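Local atomic coordinates of putative NADPH:quinone oxidoreductase (Ralstonia eutropha, PDB entry 3IUP), a protein that binds NADPH and probably uses it to reduce quinones, as an oxidoreductase with a GroES-like alcohol dehydrogenase domain. Residues L175-T178 / A179-S182; Q190-K194 / D195-L199; R204-E207 / Q208-L212. All coordinates share one frame; numbering follows the deposited sequence. Where two conformers were deposited one is given.

Interaction 1 of 3, residues L175-T178 / A179-S182; sequences LVHT and AAAS. With NDP (NADPH dihydro-nicotinamide-adenine-dinucleotide phosphate), chain C.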
loop_
_atom_site.group_PDB
_atom_site.type_symbol
_atom_site.label_atom_id
_atom_site.label_comp_id
_atom_site.label_asym_id
_atom_site.label_seq_id
_atom_site.Cartn_x
_atom_site.Cartn_y
_atom_site.Cartn_z
ATOM N N LEU A 175 15.180 2.267 9.230
ATOM C CA LEU A 175 13.939 2.921 8.925
ATOM C C LEU A 175 14.031 4.424 8.639
ATOM O O LEU A 175 15.020 5.097 8.918
ATOM C CB LEU A 175 12.888 2.627 10.023
ATOM C CG LEU A 175 13.007 3.404 11.288
ATOM C CD1 LEU A 175 11.844 3.092 12.288
ATOM C CD2 LEU A 175 14.320 3.179 11.952
ATOM N N VAL A 176 12.980 4.905 8.024
ATOM C CA VAL A 176 12.727 6.297 7.733
ATOM C C VAL A 176 11.517 6.788 8.521
ATOM O O VAL A 176 10.478 6.081 8.627
ATOM C CB VAL A 176 12.467 6.446 6.276
ATOM C CG1 VAL A 176 12.230 7.996 5.848
ATOM C CG2 VAL A 176 13.608 5.774 5.445
ATOM N N HIS A 177 11.580 8.036 9.004
ATOM C CA HIS A 177 10.466 8.628 9.723
ATOM C C HIS A 177 10.280 10.084 9.282
ATOM O O HIS A 177 11.243 10.830 9.245
ATOM C CB HIS A 177 10.674 8.519 11.230
ATOM C CG HIS A 177 9.528 9.032 12.030
ATOM N ND1 HIS A 177 9.677 9.980 13.012
ATOM C CD2 HIS A 177 8.194 8.809 11.918
ATOM C CE1 HIS A 177 8.488 10.271 13.514
ATOM N NE2 HIS A 177 7.568 9.600 12.853
ATOM N N THR A 178 9.061 10.460 8.949
ATOM C CA THR A 178 8.739 11.813 8.504
ATOM C C THR A 178 8.114 12.647 9.643
ATOM O O THR A 178 7.756 12.136 10.700
ATOM C CB THR A 178 7.860 11.855 7.276
ATOM O OG1 THR A 178 6.497 11.522 7.628
ATOM C CG2 THR A 178 8.374 10.889 6.172
ATOM N N ALA A 179 7.980 13.943 9.377
ATOM C CA ALA A 179 7.609 14.937 10.391
ATOM C C ALA A 179 8.425 14.670 11.664
ATOM O O ALA A 179 7.912 14.723 12.774
ATOM C CB ALA A 179 6.093 14.921 10.640
ATOM N N ALA A 180 9.726 14.447 11.468
ATOM C CA ALA A 180 10.604 13.829 12.465
ATOM C C ALA A 180 10.890 14.747 13.677
ATOM O O ALA A 180 11.349 14.282 14.702
ATOM C CB ALA A 180 11.885 13.364 11.870
ATOM N N ALA A 181 10.572 16.039 13.553
ATOM C CA ALA A 181 10.737 16.977 14.694
ATOM C C ALA A 181 9.513 16.989 15.588
ATOM O O ALA A 181 9.458 17.736 16.583
ATOM C CB ALA A 181 11.061 18.393 14.183
ATOM N N SER A 182 8.541 16.140 15.259
ATOM C CA SER A 182 7.423 15.902 16.180
ATOM C C SER A 182 7.926 15.392 17.519
ATOM O O SER A 182 9.042 14.872 17.633
ATOM C CB SER A 182 6.426 14.889 15.573
ATOM O OG SER A 182 7.028 13.617 15.532
HETATM P PA NDP C . 3.606 16.885 17.430
HETATM O O1A NDP C . 4.573 16.835 18.506
HETATM O O2A NDP C . 2.435 17.781 17.551
HETATM O O5B NDP C . 4.491 17.319 16.100
HETATM C C5B NDP C . 3.792 17.353 14.852
HETATM C C4B NDP C . 4.790 17.565 13.755
HETATM O O4B NDP C . 4.050 17.550 12.568
HETATM C C3B NDP C . 5.522 18.913 13.854
HETATM O O3B NDP C . 6.923 18.835 13.694
HETATM C C2B NDP C . 4.949 19.716 12.665
HETATM O O2B NDP C . 5.889 20.589 12.039
HETATM C C1B NDP C . 4.553 18.590 11.721
HETATM N N9A NDP C . 3.473 18.956 10.796
HETATM C C8A NDP C . 2.267 19.518 11.165
HETATM N N7A NDP C . 1.495 19.637 10.070
HETATM C C5A NDP C . 2.189 19.140 8.983
HETATM C C6A NDP C . 1.907 19.008 7.608
HETATM N N6A NDP C . 0.785 19.475 7.032
HETATM N N1A NDP C . 2.856 18.442 6.781
HETATM C C2A NDP C . 4.065 18.040 7.255
HETATM N N3A NDP C . 4.336 18.168 8.598
HETATM C C4A NDP C . 3.425 18.705 9.444
HETATM O O3 NDP C . 2.963 15.458 17.023
HETATM P PN NDP C . 3.117 14.112 17.798
HETATM O O1N NDP C . 4.484 13.730 18.054
HETATM O O2N NDP C . 2.187 14.037 18.976
HETATM O O5D NDP C . 2.519 13.092 16.676
HETATM C C5D NDP C . 3.301 12.804 15.507
HETATM C C4D NDP C . 2.444 12.058 14.490
HETATM O O4D NDP C . 2.335 10.697 14.957
HETATM C C3D NDP C . 1.014 12.597 14.279
HETATM O O3D NDP C . 0.627 12.514 12.922
HETATM C C2D NDP C . 0.192 11.611 15.093
HETATM O O2D NDP C . -1.177 11.507 14.732
HETATM C C1D NDP C . 0.968 10.328 14.783
HETATM N N1N NDP C . 0.631 9.200 15.680
HETATM C C2N NDP C . -0.015 8.155 15.107
HETATM C C3N NDP C . -0.395 7.062 15.841
HETATM C C7N NDP C . -0.992 5.847 15.158
HETATM O O7N NDP C . -1.460 4.839 15.997
HETATM N N7N NDP C . -1.116 5.705 13.832
HETATM C C4N NDP C . 0.140 6.882 17.209
HETATM C C5N NDP C . 0.864 8.090 17.749
HETATM C C6N NDP C . 1.089 9.205 16.952
HETATM P P2B NDP C . 5.511 22.155 11.715
HETATM O O1X NDP C . 6.065 22.989 12.878
HETATM O O2X NDP C . 4.010 22.378 11.555
HETATM O O3X NDP C . 6.250 22.439 10.398
#
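H177 meets A180 and S182 where the chain leaves strand 175-177 and turns towards NADPH. The imidazole atom ND1 lies 4.2 Å from A180 CB, while CE1 has S182 OG at the ring edge, near the ring plane. With CG anti to the backbone N (chi1 -176°), the ring runs on beyond the strand alongside the turn, and its NE2 is hydrogen-bonded to Y286 OH. The A180 methyl also rests on the carbonyl of H177, three residues back, with A180 CB 3.7 Å from H177 O.

Residues 179-182 form a type I beta turn, closed by S182 N giving a hydrogen bond to A179 O at 2.9 Å. Small side chains suit it, because the cofactor passes close by: A179 CB is 3.8 Å from O4B of the adenosine ribose, and S182 CB comes within 3.2 Å of O5B beside the diphosphate. S182 is the N-cap of the next helix, and its hydroxyl accepts from G185 N. T178 turns to the other side, where OG1 is hydrogen-bonded to D246 OD1 and to A247 N, which ties the strand end to strand 243-249.

Strand 175-177 is buried in the parallel sheet between strands 199-203 and 243-249, V176 packs on helix 253-266, and the turn leads directly into helix 183-195, consistent with the first strand-turn-helix of a Rossmann-type nucleotide-binding domain.

Interaction 2 of 3, residues Q190-K194 / D195-L199; sequences QICLK and DGIKL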
loop_
_atom_site.group_PDB
_atom_site.type_symbol
_atom_site.label_atom_id
_atom_site.label_comp_id
_atom_site.label_asym_id
_atom_site.label_seq_id
_atom_site.Cartn_x
_atom_site.Cartn_y
_atom_site.Cartn_z
ATOM N N GLN A 190 15.916 9.255 19.651
ATOM C CA GLN A 190 16.631 8.805 20.855
ATOM C C GLN A 190 16.707 7.262 20.996
ATOM O O GLN A 190 17.715 6.713 21.433
ATOM C CB GLN A 190 16.054 9.439 22.126
ATOM C CG GLN A 190 16.242 10.995 22.236
ATOM C CD GLN A 190 17.692 11.406 21.999
ATOM O OE1 GLN A 190 18.589 10.824 22.592
ATOM N NE2 GLN A 190 17.927 12.339 21.088
ATOM N N ILE A 191 15.613 6.589 20.661
ATOM C CA ILE A 191 15.590 5.119 20.668
ATOM C C ILE A 191 16.661 4.590 19.734
ATOM O O ILE A 191 17.448 3.722 20.078
ATOM C CB ILE A 191 14.194 4.572 20.226
ATOM C CG1 ILE A 191 13.139 4.834 21.270
ATOM C CG2 ILE A 191 14.255 3.079 19.914
ATOM C CD1 ILE A 191 11.719 4.690 20.689
ATOM N N CYS A 192 16.675 5.099 18.508
ATOM C CA CYS A 192 17.600 4.604 17.528
ATOM C C CYS A 192 19.063 4.905 17.877
ATOM O O CYS A 192 19.944 4.078 17.626
ATOM C CB CYS A 192 17.233 5.152 16.158
ATOM S SG CYS A 192 15.653 4.517 15.505
ATOM N N LEU A 193 19.316 6.071 18.479
ATOM C CA LEU A 193 20.654 6.413 18.961
ATOM C C LEU A 193 21.074 5.442 20.065
ATOM O O LEU A 193 22.160 4.901 20.024
ATOM C CB LEU A 193 20.745 7.868 19.429
ATOM C CG LEU A 193 20.792 8.888 18.283
ATOM C CD1 LEU A 193 20.534 10.324 18.822
ATOM C CD2 LEU A 193 22.089 8.811 17.497
ATOM N N LYS A 194 20.191 5.189 21.008
ATOM C CA LYS A 194 20.557 4.329 22.131
ATOM C C LYS A 194 20.700 2.881 21.692
ATOM O O LYS A 194 21.605 2.167 22.181
ATOM C CB LYS A 194 19.515 4.426 23.222
ATOM C CG LYS A 194 19.743 3.518 24.437
ATOM C CD LYS A 194 18.765 3.940 25.553
ATOM C CE LYS A 194 18.924 3.096 26.814
ATOM N NZ LYS A 194 20.126 3.519 27.588
ATOM N N ASP A 195 19.818 2.443 20.795
ATOM C CA ASP A 195 19.817 1.055 20.361
ATOM C C ASP A 195 20.702 0.774 19.149
ATOM O O ASP A 195 20.848 -0.376 18.756
ATOM C CB ASP A 195 18.388 0.593 20.084
ATOM C CG ASP A 195 17.476 0.682 21.303
ATOM O OD1 ASP A 195 17.893 1.207 22.372
ATOM O OD2 ASP A 195 16.300 0.259 21.202
ATOM N N GLY A 196 21.308 1.788 18.534
ATOM C CA GLY A 196 22.166 1.542 17.374
ATOM C C GLY A 196 21.400 1.138 16.106
ATOM O O GLY A 196 21.872 0.328 15.322
ATOM N N ILE A 197 20.233 1.748 15.906
ATOM C CA ILE A 197 19.431 1.551 14.683
ATOM C C ILE A 197 19.651 2.724 13.748
ATOM O O ILE A 197 19.523 3.900 14.161
ATOM C CB ILE A 197 17.921 1.465 15.060
ATOM C CG1 ILE A 197 17.698 0.286 16.007
ATOM C CG2 ILE A 197 17.044 1.313 13.797
ATOM C CD1 ILE A 197 16.396 0.321 16.775
ATOM N N LYS A 198 19.917 2.421 12.485
ATOM C CA LYS A 198 20.069 3.444 11.485
ATOM C C LYS A 198 18.707 4.026 11.115
ATOM O O LYS A 198 17.705 3.302 10.959
ATOM C CB LYS A 198 20.784 2.872 10.244
ATOM C CG LYS A 198 22.135 2.241 10.596
ATOM C CD LYS A 198 22.875 1.762 9.328
ATOM N N LEU A 199 18.677 5.336 11.011
ATOM C CA LEU A 199 17.414 6.052 10.933
ATOM C C LEU A 199 17.599 7.230 9.997
ATOM O O LEU A 199 18.595 7.971 10.101
ATOM C CB LEU A 199 17.038 6.509 12.321
ATOM C CG LEU A 199 15.916 7.551 12.390
ATOM C CD1 LEU A 199 14.539 6.948 11.859
ATOM C CD2 LEU A 199 15.752 8.108 13.793
#
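C192 faces I197 and L199 as helix 183-195 ends and the chain folds back towards strand 199-203. C192 CB lies 3.9 Å from I197 CB and also touches the carbonyl oxygen of that residue. One bond further, SG sits anti to the carbonyl carbon (chi1 -67°), which carries the sulfur into the angle between helix and returning chain. There C192 SG has I197 CB at 3.8 Å, with I197 CG2 beside it. The sulfur also reaches the CB and CD2 of L199, C192 SG to L199 CD2 being 4.0 Å. A small, polarisable thiol suits this buried corner, where two branched side chains converge and L175 of the neighbouring strand adds a further apolar surface.

The backbone carbonyl of C192 fastens the same corner. I197 N donates to C192 O at 2.9 Å from within the carbonyl plane, on a lone pair, whereas the bond from G196 N to that oxygen is weak, its N-H...O angle being only 117°. G196, with a positive phi of 71° that glycine adopts readily for want of a CB, ends the helix of the beta-alpha-beta crossover from strand 175-177 to strand 199-203. One residue earlier, the regular helix bond from D195 N to I191 O is 2.8 Å long.

D195 lies side by side with I191, and D195 OD2 is 3.7 Å from I191 CG2. That carboxylate oxygen forms a salt bridge with R329, while the I191 side chain packs on A160 and L161 of helix 155-169.

Chemically the contact divides in two: thiol and hydrocarbon fill the inner side by dispersion, and the backbone hydrogen bonds to C192 O fix the turn. A carboxylate at the C-terminal end of a helix would by itself be disfavoured by the helix dipole, a cost that R329 probably offsets.

Interaction 3 of 3, residues R204-E207 / Q208-L212; sequences RKQE and QADLL. With NDP (NADPH dihydro-nicotinamide-adenine-dinucleotide phosphate), chain C.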
loop_
_atom_site.group_PDB
_atom_site.type_symbol
_atom_site.label_atom_id
_atom_site.label_comp_id
_atom_site.label_asym_id
_atom_site.label_seq_id
_atom_site.Cartn_x
_atom_site.Cartn_y
_atom_site.Cartn_z
ATOM N N ARG A 204 10.286 19.191 7.475
ATOM C CA ARG A 204 9.818 20.118 6.440
ATOM C C ARG A 204 10.352 21.520 6.493
ATOM O O ARG A 204 10.024 22.318 5.618
ATOM C CB ARG A 204 8.296 20.133 6.354
ATOM C CG ARG A 204 7.589 20.856 7.453
ATOM C CD ARG A 204 6.130 21.103 6.975
ATOM N NE ARG A 204 5.258 21.654 8.005
ATOM C CZ ARG A 204 3.964 21.952 7.805
ATOM N NH1 ARG A 204 3.394 21.778 6.596
ATOM N NH2 ARG A 204 3.221 22.441 8.794
ATOM N N LYS A 205 11.168 21.814 7.502
ATOM C CA LYS A 205 11.721 23.168 7.725
ATOM C C LYS A 205 13.161 22.905 8.176
ATOM O O LYS A 205 13.422 21.991 8.964
ATOM C CB LYS A 205 10.963 23.962 8.818
ATOM C CG LYS A 205 9.567 24.454 8.465
ATOM C CD LYS A 205 8.892 25.260 9.609
ATOM C CE LYS A 205 7.462 25.791 9.242
ATOM N NZ LYS A 205 6.299 24.795 9.202
ATOM N N GLN A 206 14.093 23.725 7.722
ATOM C CA GLN A 206 15.460 23.571 8.199
ATOM C C GLN A 206 15.633 23.699 9.709
ATOM O O GLN A 206 16.425 22.981 10.296
ATOM C CB GLN A 206 16.367 24.557 7.490
ATOM C CG GLN A 206 17.833 24.343 7.792
ATOM C CD GLN A 206 18.393 23.013 7.318
ATOM O OE1 GLN A 206 17.900 22.406 6.375
ATOM N NE2 GLN A 206 19.427 22.544 8.006
ATOM N N GLU A 207 14.901 24.595 10.362
ATOM C CA GLU A 207 15.035 24.728 11.817
ATOM C C GLU A 207 14.713 23.400 12.530
ATOM O O GLU A 207 15.204 23.122 13.630
ATOM C CB GLU A 207 14.169 25.874 12.354
ATOM C CG GLU A 207 12.727 25.648 12.242
ATOM C CD GLU A 207 11.881 26.855 12.652
ATOM O OE1 GLU A 207 12.431 27.923 13.039
ATOM O OE2 GLU A 207 10.652 26.717 12.572
ATOM N N GLN A 208 13.861 22.580 11.915
ATOM C CA GLN A 208 13.585 21.265 12.472
ATOM C C GLN A 208 14.764 20.319 12.311
ATOM O O GLN A 208 15.011 19.475 13.164
ATOM C CB GLN A 208 12.332 20.661 11.791
ATOM C CG GLN A 208 11.102 21.443 12.077
ATOM C CD GLN A 208 9.935 21.147 11.155
ATOM O OE1 GLN A 208 9.933 20.160 10.381
ATOM N NE2 GLN A 208 8.937 22.039 11.199
ATOM N N ALA A 209 15.477 20.431 11.201
ATOM C CA ALA A 209 16.707 19.689 11.025
ATOM C C ALA A 209 17.762 20.116 12.043
ATOM O O ALA A 209 18.423 19.285 12.630
ATOM C CB ALA A 209 17.230 19.836 9.578
ATOM N N ASP A 210 17.883 21.429 12.288
ATOM C CA ASP A 210 18.786 21.925 13.317
ATOM C C ASP A 210 18.469 21.280 14.685
ATOM O O ASP A 210 19.381 20.862 15.392
ATOM C CB ASP A 210 18.651 23.448 13.452
ATOM C CG ASP A 210 18.957 24.197 12.138
ATOM O OD1 ASP A 210 19.630 23.609 11.260
ATOM O OD2 ASP A 210 18.519 25.381 12.000
ATOM N N LEU A 211 17.180 21.273 15.036
ATOM C CA LEU A 211 16.709 20.684 16.296
ATOM C C LEU A 211 17.162 19.240 16.417
ATOM O O LEU A 211 17.744 18.851 17.408
ATOM C CB LEU A 211 15.181 20.766 16.403
ATOM C CG LEU A 211 14.576 20.136 17.659
ATOM C CD1 LEU A 211 15.160 20.826 18.910
ATOM C CD2 LEU A 211 13.001 20.146 17.633
ATOM N N LEU A 212 16.883 18.429 15.397
ATOM C CA LEU A 212 17.238 17.022 15.489
ATOM C C LEU A 212 18.756 16.787 15.510
ATOM O O LEU A 212 19.252 15.916 16.211
ATOM C CB LEU A 212 16.601 16.254 14.334
ATOM C CG LEU A 212 15.099 15.990 14.456
ATOM C CD1 LEU A 212 14.571 15.328 13.169
ATOM C CD2 LEU A 212 14.769 15.106 15.716
HETATM P PA NDP C . 3.606 16.885 17.430
HETATM O O1A NDP C . 4.573 16.835 18.506
HETATM O O2A NDP C . 2.435 17.781 17.551
HETATM O O5B NDP C . 4.491 17.319 16.100
HETATM C C5B NDP C . 3.792 17.353 14.852
HETATM C C4B NDP C . 4.790 17.565 13.755
HETATM O O4B NDP C . 4.050 17.550 12.568
HETATM C C3B NDP C . 5.522 18.913 13.854
HETATM O O3B NDP C . 6.923 18.835 13.694
HETATM C C2B NDP C . 4.949 19.716 12.665
HETATM O O2B NDP C . 5.889 20.589 12.039
HETATM C C1B NDP C . 4.553 18.590 11.721
HETATM N N9A NDP C . 3.473 18.956 10.796
HETATM C C8A NDP C . 2.267 19.518 11.165
HETATM N N7A NDP C . 1.495 19.637 10.070
HETATM C C5A NDP C . 2.189 19.140 8.983
HETATM C C6A NDP C . 1.907 19.008 7.608
HETATM N N6A NDP C . 0.785 19.475 7.032
HETATM N N1A NDP C . 2.856 18.442 6.781
HETATM C C2A NDP C . 4.065 18.040 7.255
HETATM N N3A NDP C . 4.336 18.168 8.598
HETATM C C4A NDP C . 3.425 18.705 9.444
HETATM O O3 NDP C . 2.963 15.458 17.023
HETATM P PN NDP C . 3.117 14.112 17.798
HETATM O O1N NDP C . 4.484 13.730 18.054
HETATM O O2N NDP C . 2.187 14.037 18.976
HETATM O O5D NDP C . 2.519 13.092 16.676
HETATM C C5D NDP C . 3.301 12.804 15.507
HETATM C C4D NDP C . 2.444 12.058 14.490
HETATM O O4D NDP C . 2.335 10.697 14.957
HETATM C C3D NDP C . 1.014 12.597 14.279
HETATM O O3D NDP C . 0.627 12.514 12.922
HETATM C C2D NDP C . 0.192 11.611 15.093
HETATM O O2D NDP C . -1.177 11.507 14.732
HETATM C C1D NDP C . 0.968 10.328 14.783
HETATM N N1N NDP C . 0.631 9.200 15.680
HETATM C C2N NDP C . -0.015 8.155 15.107
HETATM C C3N NDP C . -0.395 7.062 15.841
HETATM C C7N NDP C . -0.992 5.847 15.158
HETATM O O7N NDP C . -1.460 4.839 15.997
HETATM N N7N NDP C . -1.116 5.705 13.832
HETATM C C4N NDP C . 0.140 6.882 17.209
HETATM C C5N NDP C . 0.864 8.090 17.749
HETATM C C6N NDP C . 1.089 9.205 16.952
HETATM P P2B NDP C . 5.511 22.155 11.715
HETATM O O1X NDP C . 6.065 22.989 12.878
HETATM O O2X NDP C . 4.010 22.378 11.555
HETATM O O3X NDP C . 6.250 22.439 10.398
HETATM O O HOH W 1 21.113 24.369 9.217
HETATM O O HOH W 2 9.356 24.313 13.156
#
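R204 and Q208 are joined by a hydrogen bond from backbone to side chain: R204 N donates to Q208 OE1 at 3.1 Å, nearly straight at 164° but tilted from the carbonyl plane. This bond fixes the rotation of the amide, so that NE2 faces the cofactor. An amide suits the place because it accepts from the peptide with one end and donates to a phosphate with the other.

Charged and polar bonds to NADPH converge on the 2'-phosphate. O3X receives three donors, R204 NE, Q208 NE2 and K205 NZ, the bond from K205 NZ to O3X being 2.6 Å long. R204 NH2 adds a bond to O2X, so the guanidinium holds two phosphate oxygens along one edge. The arginine chain is extended from CG to NE, while the lysine bends at its last torsion (chi4 74°) to bring its ammonium to the oxygen.

The same guanidinium lays one face over the adenine; C5A lies 3.4 Å from the plane of the R204 group, displaced from its centre.

The helix starts with K205 at the N-cap. Its carbonyl accepts weak bonds from Q208 N and A209 N, and the regular bonds follow with D210 N to Q206 O and L211 N to E207 O. On the exposed side Q206 NE2 makes a weak bond to D210 OD1, reinforced by a water that joins the two, and another water links E207 OE2 to Q208 NE2.

Strand 199-203 followed by helix 206-214 is the second beta-alpha unit of a Rossmann-type domain. Basic residues just after this strand, gathered round a 2'-phosphate, are the familiar means by which such folds select NADPH over NADH.

Overall arrangement
The three interactions follow one another along a single strand-helix-strand-helix run of the parallel six-stranded sheet. Interaction 1 lies where strand 175-177 turns into helix 183-195, interaction 2 at the far end of that helix, and interaction 3 after strand 199-203, at the start of helix 206-214. The centres of interactions 1 and 2 are about 13 Å apart, and L175 packs against C192 and I197. Those of 1 and 3 are about 11 Å apart, joined by A181 on Q208 and A180 on L212. Interactions 2 and 3 do not touch. Thus 1 and 3 line the NADPH site together, while 2 closes the crossover between their strands at the opposite end.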